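Local coordinates for phosphatidylinositol-specific phospholipase C (Listeria monocytogenes, PDB 2PLC), which belongs to the phosphatidylinositol-specific phospholipase C X-domain family and folds as a single-chain alpha/beta barrel of the TIM-barrel type, at residues Gln53-Ile58 and Leu93-Lys98; Leu69-Tyr72 and Phe77-Ala80; Asn140-Leu145 and Ala177-Ile182; Gln183-Gly188 and Phe195-Gln200; Lys236-Val241 and Ile265-Lys270. All blocks are in the same frame, centred on the assembly; numbering follows the deposited sequence.

Contact 1 of 5, residues Gln53-Ile58 and Leu93-Lys98; sequences QLEAGI and LKKNPK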
# COMPACT_ATOMS: atom_id res chain seq x y z
N GLN A 53 -12.30 -1.47 -0.94
CA GLN A 53 -11.20 -1.07 -0.05
C GLN A 53 -10.94 0.43 -0.15
O GLN A 53 -10.73 1.10 0.86
CB GLN A 53 -9.93 -1.84 -0.41
CG GLN A 53 -9.99 -3.33 -0.13
CD GLN A 53 -8.72 -4.04 -0.56
OE1 GLN A 53 -7.63 -3.49 -0.44
NE2 GLN A 53 -8.86 -5.26 -1.08
N LEU A 54 -10.97 0.95 -1.37
CA LEU A 54 -10.74 2.38 -1.59
C LEU A 54 -11.85 3.19 -0.92
O LEU A 54 -11.57 4.15 -0.21
CB LEU A 54 -10.66 2.69 -3.09
CG LEU A 54 -9.49 2.04 -3.84
CD1 LEU A 54 -9.50 2.47 -5.30
CD2 LEU A 54 -8.17 2.42 -3.18
N GLU A 55 -13.10 2.78 -1.12
CA GLU A 55 -14.23 3.47 -0.51
C GLU A 55 -14.22 3.35 1.02
O GLU A 55 -14.80 4.17 1.72
CB GLU A 55 -15.56 2.96 -1.04
CG GLU A 55 -15.85 3.33 -2.49
CD GLU A 55 -17.34 3.44 -2.77
OE1 GLU A 55 -18.13 2.61 -2.25
OE2 GLU A 55 -17.73 4.37 -3.52
N ALA A 56 -13.56 2.30 1.53
CA ALA A 56 -13.45 2.07 2.96
C ALA A 56 -12.34 2.93 3.60
O ALA A 56 -12.21 2.97 4.82
CB ALA A 56 -13.21 0.60 3.25
N GLY A 57 -11.53 3.57 2.76
CA GLY A 57 -10.47 4.40 3.30
C GLY A 57 -9.05 3.94 3.04
O GLY A 57 -8.11 4.66 3.36
N ILE A 58 -8.88 2.76 2.46
CA ILE A 58 -7.54 2.24 2.17
C ILE A 58 -6.89 3.17 1.15
O ILE A 58 -7.51 3.52 0.15
CB ILE A 58 -7.62 0.80 1.57
CG1 ILE A 58 -8.21 -0.17 2.60
CG2 ILE A 58 -6.25 0.34 1.10
CD1 ILE A 58 -7.47 -0.25 3.91
N LEU A 93 -10.11 7.92 -8.40
CA LEU A 93 -9.44 9.21 -8.31
C LEU A 93 -10.14 10.30 -9.11
O LEU A 93 -9.95 11.49 -8.86
CB LEU A 93 -7.99 9.09 -8.77
CG LEU A 93 -7.09 8.31 -7.82
CD1 LEU A 93 -5.72 8.13 -8.44
CD2 LEU A 93 -7.01 9.04 -6.49
N LYS A 94 -10.93 9.88 -10.10
CA LYS A 94 -11.68 10.79 -10.95
C LYS A 94 -12.91 11.27 -10.20
O LYS A 94 -13.29 12.44 -10.27
CB LYS A 94 -12.09 10.07 -12.24
CG LYS A 94 -12.80 10.94 -13.26
CD LYS A 94 -13.26 10.15 -14.48
CE LYS A 94 -12.09 9.59 -15.28
NZ LYS A 94 -12.53 8.89 -16.53
N LYS A 95 -13.51 10.36 -9.44
CA LYS A 95 -14.71 10.63 -8.66
C LYS A 95 -14.38 11.41 -7.37
O LYS A 95 -15.16 12.26 -6.93
CB LYS A 95 -15.40 9.31 -8.32
CG LYS A 95 -16.91 9.38 -8.18
CD LYS A 95 -17.39 8.51 -7.02
CE LYS A 95 -16.78 7.12 -7.07
NZ LYS A 95 -16.48 6.62 -5.70
N ASN A 96 -13.23 11.09 -6.78
CA ASN A 96 -12.77 11.74 -5.55
C ASN A 96 -11.36 12.26 -5.85
O ASN A 96 -10.37 11.68 -5.41
CB ASN A 96 -12.72 10.72 -4.41
CG ASN A 96 -13.96 9.85 -4.37
OD1 ASN A 96 -14.99 10.23 -3.82
ND2 ASN A 96 -13.87 8.68 -5.00
N PRO A 97 -11.27 13.38 -6.58
CA PRO A 97 -10.05 14.06 -7.03
C PRO A 97 -9.05 14.64 -6.02
O PRO A 97 -7.98 15.10 -6.42
CB PRO A 97 -10.59 15.13 -7.96
CG PRO A 97 -11.86 15.51 -7.30
CD PRO A 97 -12.46 14.18 -6.96
N LYS A 98 -9.38 14.63 -4.73
CA LYS A 98 -8.44 15.16 -3.74
C LYS A 98 -7.67 14.07 -3.00
O LYS A 98 -6.73 14.37 -2.26
CB LYS A 98 -9.16 16.07 -2.74
CG LYS A 98 -9.64 17.41 -3.32
CD LYS A 98 -8.47 18.28 -3.77
CE LYS A 98 -8.95 19.60 -4.34
NZ LYS A 98 -7.81 20.45 -4.79
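E55 sets out from its helix with CG beside the backbone N, anti to the carbonyl carbon (chi1 -70°), and runs on extended, so that its carboxylate reaches away from the helix. K95 comes from the other side by a more winding path: its chain bends at chi2, at chi3 (-49°) and again at chi4, which brings the ammonium group across to the glutamate at about a right angle. The two side chains meet through their charged ends alone, K95 NZ lying 3.4 Å from E55 OE2, a salt bridge whose hydrogen bond is weak. The backbones stay well apart, with E55 CA and N96 CA 9.8 Å from each other. K95 NZ has a stronger partner in the hydroxyl of Y51, one turn before E55 on helix 50-55. Below this surface bridge, L54 packs against I89 and F92 of helix 82-95, while G57, with its positive phi, ends the shorter helix in a Schellman motif. The lysine ammonium is thus held between a carboxylate and a phenol on one helix. Since the ionic pair is long and lies at the surface, it probably adds only modestly to an attachment made chiefly by the apolar side chains beneath.

Contact 2 of 5, residues Leu69-Tyr72 and Phe77-Ala80; sequences LNIY and FLNA
I71 sits in a hollow between L78 and A80, its two branches parted over them. The CG2 branch meets L78 CD1 at 3.8 Å, the two side chains crossing at about a right angle, while CG1, placed beside the backbone N (chi1 -53°), rests 3.7 Å from the small CB of A80. M28 touches all three residues, and I63 and A65 of strand 60-65 add to the packing round I71. The backbone of I71 is gripped at both ends: its N donates to A80 O (2.9 Å) and its O accepts from L78 N (2.9 Å). N79 is left between these two bonds, with its side chain pointing away.

Y72 and F77, a non-hydrogen-bonded antiparallel pair, build up the side of the ribbon that does not carry I71. The Y72 ring leans over the F77 backbone, CD2 being 3.7 Å from F77 CA. The two rings stand obliquely, their planes 47° apart. F77 CE1 fits against N70 CB at 3.7 Å, and the peptide N of N79 lies over the centre of the F77 ring. Y72 OH is hydrogen-bonded to N68, and K66 makes a cation-pi contact with the tyrosine. The arrangement is that of a short two-stranded beta hairpin, strands 70-73 and 76-78, whose second arm turns a corner at N79 before helix 82-95.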
# COMPACT_ATOMS: atom_id res chain seq x y z
N LEU A 69 0.99 -9.18 -17.81
CA LEU A 69 0.16 -8.10 -17.27
C LEU A 69 -1.05 -8.53 -16.45
O LEU A 69 -2.03 -7.80 -16.35
CB LEU A 69 -0.26 -7.13 -18.38
CG LEU A 69 0.89 -6.38 -19.06
CD1 LEU A 69 0.33 -5.41 -20.09
CD2 LEU A 69 1.71 -5.65 -18.01
N ASN A 70 -0.97 -9.72 -15.87
CA ASN A 70 -2.06 -10.24 -15.04
C ASN A 70 -1.64 -10.23 -13.58
O ASN A 70 -0.45 -10.26 -13.27
CB ASN A 70 -2.43 -11.67 -15.45
CG ASN A 70 -3.28 -11.73 -16.70
OD1 ASN A 70 -3.34 -12.76 -17.36
ND2 ASN A 70 -3.97 -10.63 -17.01
N ILE A 71 -2.63 -10.19 -12.69
CA ILE A 71 -2.41 -10.16 -11.25
C ILE A 71 -2.23 -11.57 -10.71
O ILE A 71 -3.06 -12.46 -10.95
CB ILE A 71 -3.57 -9.45 -10.51
CG1 ILE A 71 -3.83 -8.06 -11.12
CG2 ILE A 71 -3.25 -9.32 -9.02
CD1 ILE A 71 -2.58 -7.21 -11.31
N TYR A 72 -1.15 -11.78 -9.96
CA TYR A 72 -0.82 -13.09 -9.41
C TYR A 72 -0.44 -13.11 -7.93
O TYR A 72 -0.23 -12.09 -7.29
CB TYR A 72 0.34 -13.71 -10.19
CG TYR A 72 0.01 -14.22 -11.57
CD1 TYR A 72 -0.05 -13.36 -12.66
CD2 TYR A 72 -0.24 -15.58 -11.79
CE1 TYR A 72 -0.35 -13.82 -13.93
CE2 TYR A 72 -0.55 -16.05 -13.06
CZ TYR A 72 -0.60 -15.17 -14.13
OH TYR A 72 -0.91 -15.63 -15.38
N PHE A 77 -3.22 -17.38 -10.32
CA PHE A 77 -3.82 -16.27 -11.05
C PHE A 77 -4.96 -15.73 -10.19
O PHE A 77 -5.78 -16.50 -9.69
CB PHE A 77 -4.36 -16.77 -12.39
CG PHE A 77 -5.11 -15.73 -13.19
CD1 PHE A 77 -4.63 -14.43 -13.29
CD2 PHE A 77 -6.29 -16.06 -13.84
CE1 PHE A 77 -5.31 -13.47 -14.03
CE2 PHE A 77 -6.99 -15.11 -14.58
CZ PHE A 77 -6.50 -13.81 -14.68
N LEU A 78 -5.01 -14.41 -10.02
CA LEU A 78 -6.04 -13.80 -9.19
C LEU A 78 -7.26 -13.24 -9.92
O LEU A 78 -7.99 -12.41 -9.37
CB LEU A 78 -5.42 -12.72 -8.29
CG LEU A 78 -4.35 -13.20 -7.30
CD1 LEU A 78 -3.88 -12.03 -6.45
CD2 LEU A 78 -4.90 -14.30 -6.40
N ASN A 79 -7.52 -13.72 -11.13
CA ASN A 79 -8.67 -13.26 -11.92
C ASN A 79 -8.78 -11.75 -12.03
O ASN A 79 -9.85 -11.16 -11.83
CB ASN A 79 -9.98 -13.84 -11.36
CG ASN A 79 -10.17 -15.30 -11.72
OD1 ASN A 79 -9.23 -15.99 -12.12
ND2 ASN A 79 -11.40 -15.79 -11.58
N ALA A 80 -7.65 -11.11 -12.33
CA ALA A 80 -7.59 -9.66 -12.49
C ALA A 80 -6.41 -9.32 -13.38
O ALA A 80 -5.46 -10.09 -13.50
CB ALA A 80 -7.45 -8.99 -11.12

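Contact 3 of 5, residues Asn140-Leu145 and Ala177-Ile182; sequences NKIPTL and APNQVI
N140 and N179 mark the closest approach of two irregular pieces of backbone, their CA atoms 7.0 Å apart. N140 has positive phi and psi in the left-handed helical region, from which the chain runs on through K141 to P143 in extended conformation without joining a strand. Facing it, A177 to Q180 form a type I beta turn closed by the bond from Q180 N to A177 O (3.0 Å), and strand 180-183 starts where the turn ends.

The side chain of N179, at the third position of this turn, carries the contact. Its CG lies between the backbone N and the carbonyl carbon (chi1 59°), and this crowded position sends the amide across to the other segment. There ND2 approaches N140 O at 2.9 Å, a weak hydrogen bond, since the N-H points well off the oxygen at 122°; ND2 also has a hydrogen bond outside the two segments, and the weak one is probably a secondary tie. From the interior side I142 comes in obliquely. Its second torsion (chi2 77°) swings CD1 up against the asparagine, 3.7 Å from N179 CB and equally far from ND2. The side chain of N140 is poorly ordered and adds little that can be interpreted.

Inward, I142 also touches L16 and L212, while P143 and L145 bond through their backbones to L16 and T14. N179 and V181 make backbone bonds to L212, and V181 also to L214, which places the turn at the start of strand 180-183, which runs parallel to strand 212-216 in the barrel sheet.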
# COMPACT_ATOMS: atom_id res chain seq x y z
N ASN A 140 14.64 12.45 -4.33
CA ASN A 140 13.78 11.46 -3.67
C ASN A 140 13.13 11.94 -2.37
O ASN A 140 13.07 11.21 -1.38
CB ASN A 140 14.50 10.11 -3.50
CG ASN A 140 15.61 10.13 -2.45
OD1 ASN A 140 16.35 11.11 -2.31
ND2 ASN A 140 15.75 9.03 -1.72
N LYS A 141 12.63 13.17 -2.41
CA LYS A 141 11.98 13.79 -1.27
C LYS A 141 10.48 13.47 -1.30
O LYS A 141 9.86 13.48 -2.36
CB LYS A 141 12.20 15.31 -1.33
CG LYS A 141 11.62 16.09 -0.16
CD LYS A 141 10.53 17.04 -0.62
CE LYS A 141 9.91 17.80 0.55
NZ LYS A 141 8.82 18.72 0.10
N ILE A 142 9.92 13.15 -0.13
CA ILE A 142 8.50 12.81 -0.03
C ILE A 142 7.66 14.07 -0.26
O ILE A 142 7.86 15.09 0.41
CB ILE A 142 8.16 12.18 1.34
CG1 ILE A 142 8.81 10.80 1.48
CG2 ILE A 142 6.65 12.01 1.48
CD1 ILE A 142 10.29 10.82 1.79
N PRO A 143 6.70 14.00 -1.20
CA PRO A 143 5.80 15.11 -1.55
C PRO A 143 4.71 15.43 -0.55
O PRO A 143 4.38 14.63 0.33
CB PRO A 143 5.21 14.65 -2.87
CG PRO A 143 5.12 13.17 -2.69
CD PRO A 143 6.46 12.85 -2.08
N THR A 144 4.15 16.63 -0.70
CA THR A 144 3.06 17.10 0.14
C THR A 144 1.77 16.76 -0.58
O THR A 144 1.79 16.44 -1.77
CB THR A 144 3.14 18.63 0.39
OG1 THR A 144 3.01 19.33 -0.86
CG2 THR A 144 4.46 19.00 1.02
N LEU A 145 0.65 16.83 0.13
CA LEU A 145 -0.65 16.51 -0.46
C LEU A 145 -0.98 17.39 -1.66
O LEU A 145 -1.76 16.99 -2.52
CB LEU A 145 -1.75 16.65 0.59
CG LEU A 145 -1.87 15.55 1.64
CD1 LEU A 145 -3.04 15.86 2.54
CD2 LEU A 145 -2.08 14.21 0.97
N ALA A 177 13.65 2.34 -1.38
CA ALA A 177 14.59 3.45 -1.51
C ALA A 177 15.01 3.92 -0.12
O ALA A 177 14.35 3.62 0.88
CB ALA A 177 13.94 4.59 -2.29
N PRO A 178 16.13 4.67 -0.02
CA PRO A 178 16.64 5.18 1.25
C PRO A 178 15.66 6.01 2.08
O PRO A 178 15.81 6.11 3.30
CB PRO A 178 17.84 6.02 0.82
CG PRO A 178 18.33 5.28 -0.38
CD PRO A 178 17.05 5.01 -1.12
N ASN A 179 14.68 6.61 1.41
CA ASN A 179 13.67 7.44 2.09
C ASN A 179 12.52 6.64 2.70
O ASN A 179 11.55 7.22 3.20
CB ASN A 179 13.13 8.49 1.11
CG ASN A 179 12.49 7.88 -0.13
OD1 ASN A 179 12.64 6.69 -0.40
ND2 ASN A 179 11.78 8.70 -0.89
N GLN A 180 12.62 5.32 2.65
CA GLN A 180 11.60 4.43 3.18
C GLN A 180 12.13 3.52 4.28
O GLN A 180 13.28 3.11 4.24
CB GLN A 180 11.05 3.55 2.06
CG GLN A 180 10.18 4.27 1.05
CD GLN A 180 10.17 3.58 -0.29
OE1 GLN A 180 10.40 4.21 -1.32
NE2 GLN A 180 9.94 2.27 -0.29
N VAL A 181 11.29 3.23 5.26
CA VAL A 181 11.65 2.33 6.34
C VAL A 181 10.62 1.20 6.28
O VAL A 181 9.43 1.45 6.46
CB VAL A 181 11.59 3.02 7.72
CG1 VAL A 181 11.95 2.04 8.82
CG2 VAL A 181 12.54 4.20 7.74
N ILE A 182 11.09 -0.02 6.02
CA ILE A 182 10.19 -1.16 5.89
C ILE A 182 10.26 -2.25 6.97
O ILE A 182 11.33 -2.78 7.27
CB ILE A 182 10.36 -1.83 4.50
CG1 ILE A 182 10.18 -0.79 3.39
CG2 ILE A 182 9.35 -2.97 4.31
CD1 ILE A 182 10.45 -1.31 2.01

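Contact 4 of 5, residues Gln183-Gly188 and Phe195-Gln200; sequences QDDYNG and FKEIVQ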
# COMPACT_ATOMS: atom_id res chain seq x y z
N GLN A 183 9.11 -2.55 7.56
CA GLN A 183 9.01 -3.61 8.55
C GLN A 183 8.18 -4.68 7.85
O GLN A 183 6.98 -4.49 7.62
CB GLN A 183 8.31 -3.13 9.83
CG GLN A 183 8.22 -4.19 10.94
CD GLN A 183 7.03 -5.12 10.79
OE1 GLN A 183 5.89 -4.74 11.07
NE2 GLN A 183 7.28 -6.36 10.36
N ASP A 184 8.83 -5.76 7.45
CA ASP A 184 8.15 -6.84 6.75
C ASP A 184 8.60 -8.20 7.25
O ASP A 184 9.05 -9.05 6.47
CB ASP A 184 8.39 -6.71 5.25
CG ASP A 184 7.48 -7.62 4.43
OD1 ASP A 184 6.43 -8.04 4.93
OD2 ASP A 184 7.83 -7.89 3.26
N ASP A 185 8.50 -8.41 8.56
CA ASP A 185 8.86 -9.69 9.16
C ASP A 185 7.62 -10.59 9.03
O ASP A 185 6.79 -10.69 9.95
CB ASP A 185 9.23 -9.48 10.63
CG ASP A 185 9.56 -10.78 11.34
OD1 ASP A 185 10.08 -11.71 10.70
OD2 ASP A 185 9.29 -10.87 12.56
N TYR A 186 7.49 -11.22 7.87
CA TYR A 186 6.34 -12.08 7.59
C TYR A 186 6.57 -13.57 7.87
O TYR A 186 5.61 -14.30 8.13
CB TYR A 186 5.93 -11.92 6.12
CG TYR A 186 6.97 -12.45 5.16
CD1 TYR A 186 8.03 -11.64 4.74
CD2 TYR A 186 6.92 -13.77 4.70
CE1 TYR A 186 9.02 -12.14 3.89
CE2 TYR A 186 7.91 -14.28 3.86
CZ TYR A 186 8.96 -13.46 3.46
OH TYR A 186 9.94 -13.97 2.63
N ASN A 187 7.83 -14.00 7.82
CA ASN A 187 8.18 -15.41 8.01
C ASN A 187 7.95 -16.03 9.39
O ASN A 187 8.87 -16.15 10.20
CB ASN A 187 9.62 -15.66 7.55
CG ASN A 187 9.86 -17.10 7.13
OD1 ASN A 187 8.92 -17.86 6.86
ND2 ASN A 187 11.13 -17.49 7.07
N GLY A 188 6.71 -16.45 9.63
CA GLY A 188 6.31 -17.09 10.86
C GLY A 188 6.72 -16.54 12.21
O GLY A 188 7.23 -17.29 13.04
N PHE A 195 4.01 -8.19 17.22
CA PHE A 195 3.36 -7.01 17.78
C PHE A 195 4.42 -6.00 18.23
O PHE A 195 4.27 -4.79 17.99
CB PHE A 195 2.45 -7.39 18.95
CG PHE A 195 1.62 -6.25 19.46
CD1 PHE A 195 0.80 -5.54 18.59
CD2 PHE A 195 1.70 -5.86 20.79
CE1 PHE A 195 0.05 -4.45 19.05
CE2 PHE A 195 0.95 -4.76 21.25
CZ PHE A 195 0.13 -4.06 20.37
N LYS A 196 5.50 -6.49 18.84
CA LYS A 196 6.58 -5.62 19.30
C LYS A 196 7.18 -4.85 18.13
O LYS A 196 7.34 -3.63 18.20
CB LYS A 196 7.66 -6.45 20.02
CG LYS A 196 7.46 -6.52 21.54
CD LYS A 196 8.29 -7.63 22.20
CE LYS A 196 9.79 -7.50 21.91
NZ LYS A 196 10.43 -6.30 22.53
N GLU A 197 7.44 -5.56 17.03
CA GLU A 197 8.00 -4.95 15.83
C GLU A 197 7.07 -3.91 15.22
O GLU A 197 7.51 -2.91 14.67
CB GLU A 197 8.33 -6.02 14.79
CG GLU A 197 9.37 -7.01 15.26
CD GLU A 197 9.57 -8.15 14.30
OE1 GLU A 197 8.56 -8.67 13.78
OE2 GLU A 197 10.73 -8.54 14.07
N ILE A 198 5.77 -4.17 15.31
CA ILE A 198 4.78 -3.23 14.78
C ILE A 198 4.80 -1.97 15.64
O ILE A 198 4.98 -0.87 15.12
CB ILE A 198 3.36 -3.86 14.74
CG1 ILE A 198 3.31 -4.98 13.70
CG2 ILE A 198 2.32 -2.79 14.39
CD1 ILE A 198 2.03 -5.80 13.74
N VAL A 199 4.69 -2.14 16.96
CA VAL A 199 4.70 -1.03 17.91
C VAL A 199 5.98 -0.19 17.83
O VAL A 199 5.92 1.04 17.80
CB VAL A 199 4.51 -1.55 19.36
CG1 VAL A 199 4.75 -0.44 20.36
CG2 VAL A 199 3.10 -2.08 19.54
N GLN A 200 7.13 -0.86 17.76
CA GLN A 200 8.41 -0.16 17.67
C GLN A 200 8.51 0.69 16.40
O GLN A 200 8.98 1.82 16.44
CB GLN A 200 9.56 -1.16 17.73
CG GLN A 200 9.75 -1.79 19.10
CD GLN A 200 10.82 -2.85 19.12
OE1 GLN A 200 11.57 -3.01 18.15
NE2 GLN A 200 10.90 -3.59 20.22
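D185 and E197 approach each other on the outer side of this contact, whereas Q183 and I198 make up its buried side. There the methylene and amide of Q183 lie against the helix at ordinary van der Waals distance. The chain of Q183 leaves its backbone trans to N and then bends at chi2, laying its methylene alongside the helix: CG is 4.0 Å from E197 O and 4.3 Å from E197 CB. The amide end of the glutamine crosses I198 obliquely and rests near its CG1 branch, and I198 also touches V237 of helix 226-246. Q183 O accepts a hydrogen bond from H216 ND1, tying this end of strand 180-183 to the neighbouring strand.

Strand 180-183, helix 191-207 and strand 212-216 form a beta-alpha-beta crossover, the repeating element of a TIM-type barrel, and residues 183-188 begin the connection from the first strand to the helix. D185 is the centre of an inverse gamma turn in that connection.

The partly exposed side comes down to one close approach of two carboxylates. E197, extended beyond CG, reaches out to D185 at about a right angle, and the carboxylate planes stand 83° apart. D185 OD2 lies only 2.6 Å from E197 OE1, a spacing at which one of the two acids probably holds a proton; E197 OE2, at 3.1 Å from the same D185 oxygen, is not hydrogen-bonded to it. K194 NZ is bonded to the backbone O of D185, and a positive charge so near may offset some of the repulsion. Beyond D185 the chain leaves the helix: Y186 points away from it, and N187 and G188 continue through exposed turns, Y186 and G188 being bonded through their backbones to T220.

Contact 5 of 5, residues Lys236-Val241 and Ile265-Lys270; sequences KVEQFV and IKNIIK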
# COMPACT_ATOMS: atom_id res chain seq x y z
N LYS A 236 -5.29 -5.58 18.39
CA LYS A 236 -4.23 -5.12 19.28
C LYS A 236 -3.65 -3.82 18.74
O LYS A 236 -3.43 -2.88 19.50
CB LYS A 236 -3.14 -6.18 19.40
CG LYS A 236 -3.59 -7.42 20.15
CD LYS A 236 -2.54 -8.53 20.12
CE LYS A 236 -1.29 -8.15 20.89
NZ LYS A 236 -1.61 -7.83 22.31
N VAL A 237 -3.44 -3.78 17.43
CA VAL A 237 -2.90 -2.59 16.78
C VAL A 237 -3.91 -1.44 16.83
O VAL A 237 -3.54 -0.29 17.00
CB VAL A 237 -2.50 -2.89 15.31
CG1 VAL A 237 -2.09 -1.61 14.59
CG2 VAL A 237 -1.36 -3.89 15.28
N GLU A 238 -5.19 -1.77 16.71
CA GLU A 238 -6.24 -0.77 16.76
C GLU A 238 -6.28 -0.05 18.11
O GLU A 238 -6.44 1.17 18.17
CB GLU A 238 -7.59 -1.41 16.47
CG GLU A 238 -8.73 -0.42 16.33
CD GLU A 238 -10.06 -1.08 16.08
OE1 GLU A 238 -10.09 -2.29 15.72
OE2 GLU A 238 -11.09 -0.40 16.23
N GLN A 239 -6.14 -0.81 19.19
CA GLN A 239 -6.15 -0.25 20.55
C GLN A 239 -4.91 0.59 20.81
O GLN A 239 -4.97 1.58 21.53
CB GLN A 239 -6.21 -1.37 21.58
CG GLN A 239 -7.56 -2.02 21.69
CD GLN A 239 -7.52 -3.25 22.56
OE1 GLN A 239 -6.78 -3.31 23.54
NE2 GLN A 239 -8.31 -4.26 22.19
N PHE A 240 -3.79 0.18 20.23
CA PHE A 240 -2.53 0.88 20.37
C PHE A 240 -2.63 2.26 19.71
O PHE A 240 -2.18 3.25 20.27
CB PHE A 240 -1.42 0.07 19.73
CG PHE A 240 -0.09 0.77 19.72
CD1 PHE A 240 0.60 0.98 20.91
CD2 PHE A 240 0.47 1.20 18.52
CE1 PHE A 240 1.83 1.62 20.90
CE2 PHE A 240 1.71 1.84 18.51
CZ PHE A 240 2.39 2.05 19.70
N VAL A 241 -3.25 2.30 18.53
CA VAL A 241 -3.44 3.54 17.78
C VAL A 241 -4.40 4.46 18.52
O VAL A 241 -4.20 5.67 18.56
CB VAL A 241 -3.96 3.26 16.36
CG1 VAL A 241 -4.15 4.56 15.59
CG2 VAL A 241 -2.99 2.35 15.61
N ILE A 265 -10.02 0.56 10.11
CA ILE A 265 -9.60 1.51 9.09
C ILE A 265 -9.97 2.94 9.50
O ILE A 265 -9.15 3.86 9.37
CB ILE A 265 -10.23 1.17 7.72
CG1 ILE A 265 -9.77 -0.22 7.27
CG2 ILE A 265 -9.85 2.22 6.67
CD1 ILE A 265 -10.55 -0.79 6.09
N LYS A 266 -11.18 3.12 10.03
CA LYS A 266 -11.64 4.44 10.46
C LYS A 266 -10.80 4.99 11.61
O LYS A 266 -10.45 6.17 11.61
CB LYS A 266 -13.11 4.38 10.91
CG LYS A 266 -14.12 4.40 9.78
CD LYS A 266 -15.54 4.53 10.34
CE LYS A 266 -16.58 4.58 9.24
NZ LYS A 266 -17.96 4.71 9.80
N ASN A 267 -10.49 4.14 12.58
CA ASN A 267 -9.71 4.57 13.73
C ASN A 267 -8.28 4.96 13.38
O ASN A 267 -7.69 5.82 14.04
CB ASN A 267 -9.74 3.50 14.83
CG ASN A 267 -11.07 3.46 15.55
OD1 ASN A 267 -11.84 4.42 15.48
ND2 ASN A 267 -11.34 2.37 16.25
N ILE A 268 -7.73 4.34 12.34
CA ILE A 268 -6.37 4.68 11.91
C ILE A 268 -6.43 6.05 11.23
O ILE A 268 -5.54 6.88 11.42
CB ILE A 268 -5.80 3.62 10.94
CG1 ILE A 268 -5.60 2.30 11.68
CG2 ILE A 268 -4.47 4.09 10.36
CD1 ILE A 268 -5.09 1.18 10.81
N ILE A 269 -7.51 6.29 10.48
CA ILE A 269 -7.71 7.57 9.80
C ILE A 269 -7.88 8.69 10.84
O ILE A 269 -7.30 9.77 10.70
CB ILE A 269 -8.97 7.54 8.90
CG1 ILE A 269 -8.74 6.60 7.71
CG2 ILE A 269 -9.32 8.94 8.41
CD1 ILE A 269 -10.00 6.35 6.89
N LYS A 270 -8.65 8.40 11.90
CA LYS A 270 -8.91 9.37 12.96
C LYS A 270 -7.64 9.83 13.68
O LYS A 270 -7.66 10.86 14.36
CB LYS A 270 -9.92 8.83 13.97
CG LYS A 270 -11.35 8.81 13.47
CD LYS A 270 -12.31 8.51 14.61
CE LYS A 270 -13.76 8.59 14.17
NZ LYS A 270 -14.71 8.51 15.33
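E238 and N267 reach toward each other obliquely across the groove between two neighbouring helices. E238 leaves its backbone with CG trans to N (chi1 -173°) and stays extended to the carboxylate, so that the group arrives alongside the second helix. N267 holds its CG beside the backbone N and needs little reach, because its CB already points at the first helix. The flat ends do not lie in one plane: carboxylate and amide are turned 50° against each other. N267 ND2 donates to E238 OE2 over 2.8 Å, but the N-H is aimed well off the oxygen, and the bond is weak. The other carboxylate oxygen, OE1, takes the better partner, T264 OG1, one turn before N267 on helix 262-269.

Further along, V241 turns its CG1 branch toward the second helix, where it meets main chain: CG1 lies 4.1 Å from N267 O and 4.3 Å from I268 CA. The side chain of I268 is directed past the valine to L255, M257 and P22, and V241 also touches L255, so both lean on strand 253-257. The helical segments run in similar directions, their axes 27° apart, and approach to 9.6 Å.

Polar groups therefore occupy the more exposed part of the groove and branched apolar ones the buried part. With both oxygens of E238 engaged by helix 262-269, the carboxylate is held against two points of that helix, and its nearness to the first turn, where the helix dipole is positive, would probably help to stabilise its negative charge.

Contacts 1 and 5 adjoin, I58 CD1 touching I265 CD1 at 3.8 Å, with their centres about 19 Å apart. Contact 5 also touches contact 4: V199 CG1 packs on F240 CZ at 3.5 Å, and F195 makes a cation-pi pair with K236. These three contacts thus follow one another through the helices on the outside of the barrel. Contact 3 leads into contact 4 along strand 180-183, where I182 is followed directly by Q183; the centres of the two contacts are about 20 Å apart. Contact 2 stands apart: although nested in sequence inside the loop closed by contact 1, its centre is about 22 Å away, with no touch between them, and about 31 Å from that of contact 5.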